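Local coordinates for interferon gamma receptor 1 (Gallus gallus, PDB 4EQ3), which probably binds the cytokine interferon gamma through its extracellular part, as a membrane-spanning cytokine receptor, at residues 26-31 and 82-87. Numbering follows the deposited sequence.
Sequences TVLYWQ and FRIKAI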
# COMPACT_ATOMS: atom_id res chain seq x y z
N THR A 26 -6.61 -2.09 1.64
CA THR A 26 -7.46 -0.95 1.87
C THR A 26 -8.52 -1.26 2.90
O THR A 26 -9.29 -2.21 2.76
CB THR A 26 -8.14 -0.47 0.58
OG1 THR A 26 -7.15 -0.21 -0.41
CG2 THR A 26 -8.94 0.79 0.84
N VAL A 27 -8.59 -0.43 3.94
CA VAL A 27 -9.56 -0.64 4.99
C VAL A 27 -10.32 0.63 5.34
O VAL A 27 -9.74 1.72 5.43
CB VAL A 27 -8.92 -1.25 6.26
CG1 VAL A 27 -10.00 -1.76 7.19
CG2 VAL A 27 -7.99 -2.38 5.89
N LEU A 28 -11.62 0.47 5.53
CA LEU A 28 -12.51 1.57 5.88
C LEU A 28 -12.78 1.52 7.37
O LEU A 28 -13.10 0.47 7.90
CB LEU A 28 -13.83 1.45 5.12
CG LEU A 28 -14.97 2.36 5.58
CD1 LEU A 28 -14.70 3.83 5.22
CD2 LEU A 28 -16.29 1.91 4.97
N TYR A 29 -12.65 2.66 8.03
CA TYR A 29 -12.88 2.72 9.46
C TYR A 29 -13.91 3.80 9.78
O TYR A 29 -14.01 4.79 9.08
CB TYR A 29 -11.59 3.08 10.19
CG TYR A 29 -10.45 2.12 9.97
CD1 TYR A 29 -10.38 0.92 10.67
CD2 TYR A 29 -9.43 2.42 9.07
CE1 TYR A 29 -9.33 0.05 10.49
CE2 TYR A 29 -8.36 1.54 8.88
CZ TYR A 29 -8.32 0.35 9.59
OH TYR A 29 -7.28 -0.53 9.42
N TRP A 30 -14.64 3.60 10.87
CA TRP A 30 -15.53 4.61 11.39
C TRP A 30 -15.67 4.47 12.90
O TRP A 30 -15.13 3.54 13.52
CB TRP A 30 -16.91 4.51 10.73
CG TRP A 30 -17.53 3.15 10.85
CD1 TRP A 30 -18.44 2.74 11.79
CD2 TRP A 30 -17.29 2.02 10.01
NE1 TRP A 30 -18.77 1.42 11.58
CE2 TRP A 30 -18.07 0.95 10.50
CE3 TRP A 30 -16.48 1.80 8.89
CZ2 TRP A 30 -18.08 -0.30 9.90
CZ3 TRP A 30 -16.49 0.55 8.30
CH2 TRP A 30 -17.28 -0.49 8.81
N GLN A 31 -16.40 5.41 13.49
CA GLN A 31 -16.62 5.39 14.92
C GLN A 31 -18.11 5.50 15.20
O GLN A 31 -18.88 5.98 14.36
CB GLN A 31 -15.85 6.53 15.59
CG GLN A 31 -14.34 6.31 15.59
CD GLN A 31 -13.58 7.50 16.12
OE1 GLN A 31 -13.90 8.65 15.80
NE2 GLN A 31 -12.56 7.23 16.93
N PHE A 82 -17.60 5.09 -0.74
CA PHE A 82 -18.13 4.08 0.17
C PHE A 82 -19.07 4.76 1.15
O PHE A 82 -18.99 5.97 1.36
CB PHE A 82 -17.01 3.36 0.93
CG PHE A 82 -15.90 2.87 0.05
CD1 PHE A 82 -14.76 3.64 -0.13
CD2 PHE A 82 -16.00 1.65 -0.60
CE1 PHE A 82 -13.73 3.19 -0.95
CE2 PHE A 82 -14.98 1.20 -1.42
CZ PHE A 82 -13.84 1.98 -1.60
N ARG A 83 -19.98 4.00 1.74
CA ARG A 83 -20.90 4.58 2.71
C ARG A 83 -21.35 3.55 3.74
O ARG A 83 -21.35 2.35 3.48
CB ARG A 83 -22.11 5.22 2.02
CG ARG A 83 -23.11 4.24 1.41
CD ARG A 83 -24.24 5.01 0.72
NE ARG A 83 -25.26 4.15 0.10
CZ ARG A 83 -26.31 4.63 -0.56
NH1 ARG A 83 -26.47 5.94 -0.68
NH2 ARG A 83 -27.20 3.81 -1.10
N ILE A 84 -21.72 4.03 4.92
CA ILE A 84 -22.08 3.12 5.99
C ILE A 84 -23.31 3.61 6.71
O ILE A 84 -23.42 4.79 7.01
CB ILE A 84 -20.96 3.02 7.05
CG1 ILE A 84 -19.58 2.88 6.38
CG2 ILE A 84 -21.25 1.87 8.02
CD1 ILE A 84 -18.62 3.99 6.71
N LYS A 85 -24.21 2.70 7.04
CA LYS A 85 -25.34 3.04 7.90
C LYS A 85 -25.29 2.15 9.14
O LYS A 85 -24.72 1.06 9.09
CB LYS A 85 -26.67 2.85 7.18
CG LYS A 85 -26.98 1.40 6.85
CD LYS A 85 -28.40 1.23 6.31
CE LYS A 85 -28.61 -0.17 5.75
NZ LYS A 85 -30.00 -0.39 5.26
N ALA A 86 -25.90 2.62 10.22
CA ALA A 86 -25.97 1.87 11.47
C ALA A 86 -27.35 1.27 11.71
O ALA A 86 -28.38 1.89 11.42
CB ALA A 86 -25.59 2.76 12.64
N ILE A 87 -27.36 0.05 12.25
CA ILE A 87 -28.60 -0.58 12.65
C ILE A 87 -28.62 -0.79 14.16
O ILE A 87 -27.73 -1.42 14.72
CB ILE A 87 -28.79 -1.93 11.96
CG1 ILE A 87 -28.61 -1.78 10.45
CG2 ILE A 87 -30.17 -2.49 12.29
CD1 ILE A 87 -28.55 -3.09 9.71
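One face of the Trp-30 indole carries Ile-84: CG2 of the isoleucine sits 4.1 Å above the ring plane, offset toward the rim near CE2, while its CD1, on the same side of the plane, lies over the rim 3.8 Å from CE3. At the indole, Phe-41 of strand 40-46 adds an edge-to-face ring contact, and Val-43 of the same strand also touches the tryptophan. This is the core of a fibronectin type III-like beta sandwich, the N-terminal of the two such domains in this receptor ectodomain. Residues 26-31 belong to the three-stranded sheet, residues 82-87 to the four-stranded one, and the two segments run in the same general sense at 37°, their axes 9.3 Å apart at closest approach. At that spacing the strands meet through apolar side chains alone, and Leu-28, Trp-30, Phe-82 and Ile-84 all point inward. The Trp-30 side chain takes the position between its backbone N and carbonyl carbon (chi1 55°), which sets the six-membered half of the indole beneath Ile-84. Next to it, Leu-28 and Ile-84 reach toward each other tip to tip. Phe-82 touches from farther off: its CB lies 4.4 Å from Leu-28 CD2, and its side chain also rests on Val-45 and Leu-69. Alternation along 82-87 sends Arg-83 away from the core, where its NE forms a salt bridge with Glu-44. At the closest approach between the two segments, the CD2 methyl of Leu-28 lies 3.6 Å from the CD1 methyl of Ile-84 and 3.7 Å from its CG1 methylene.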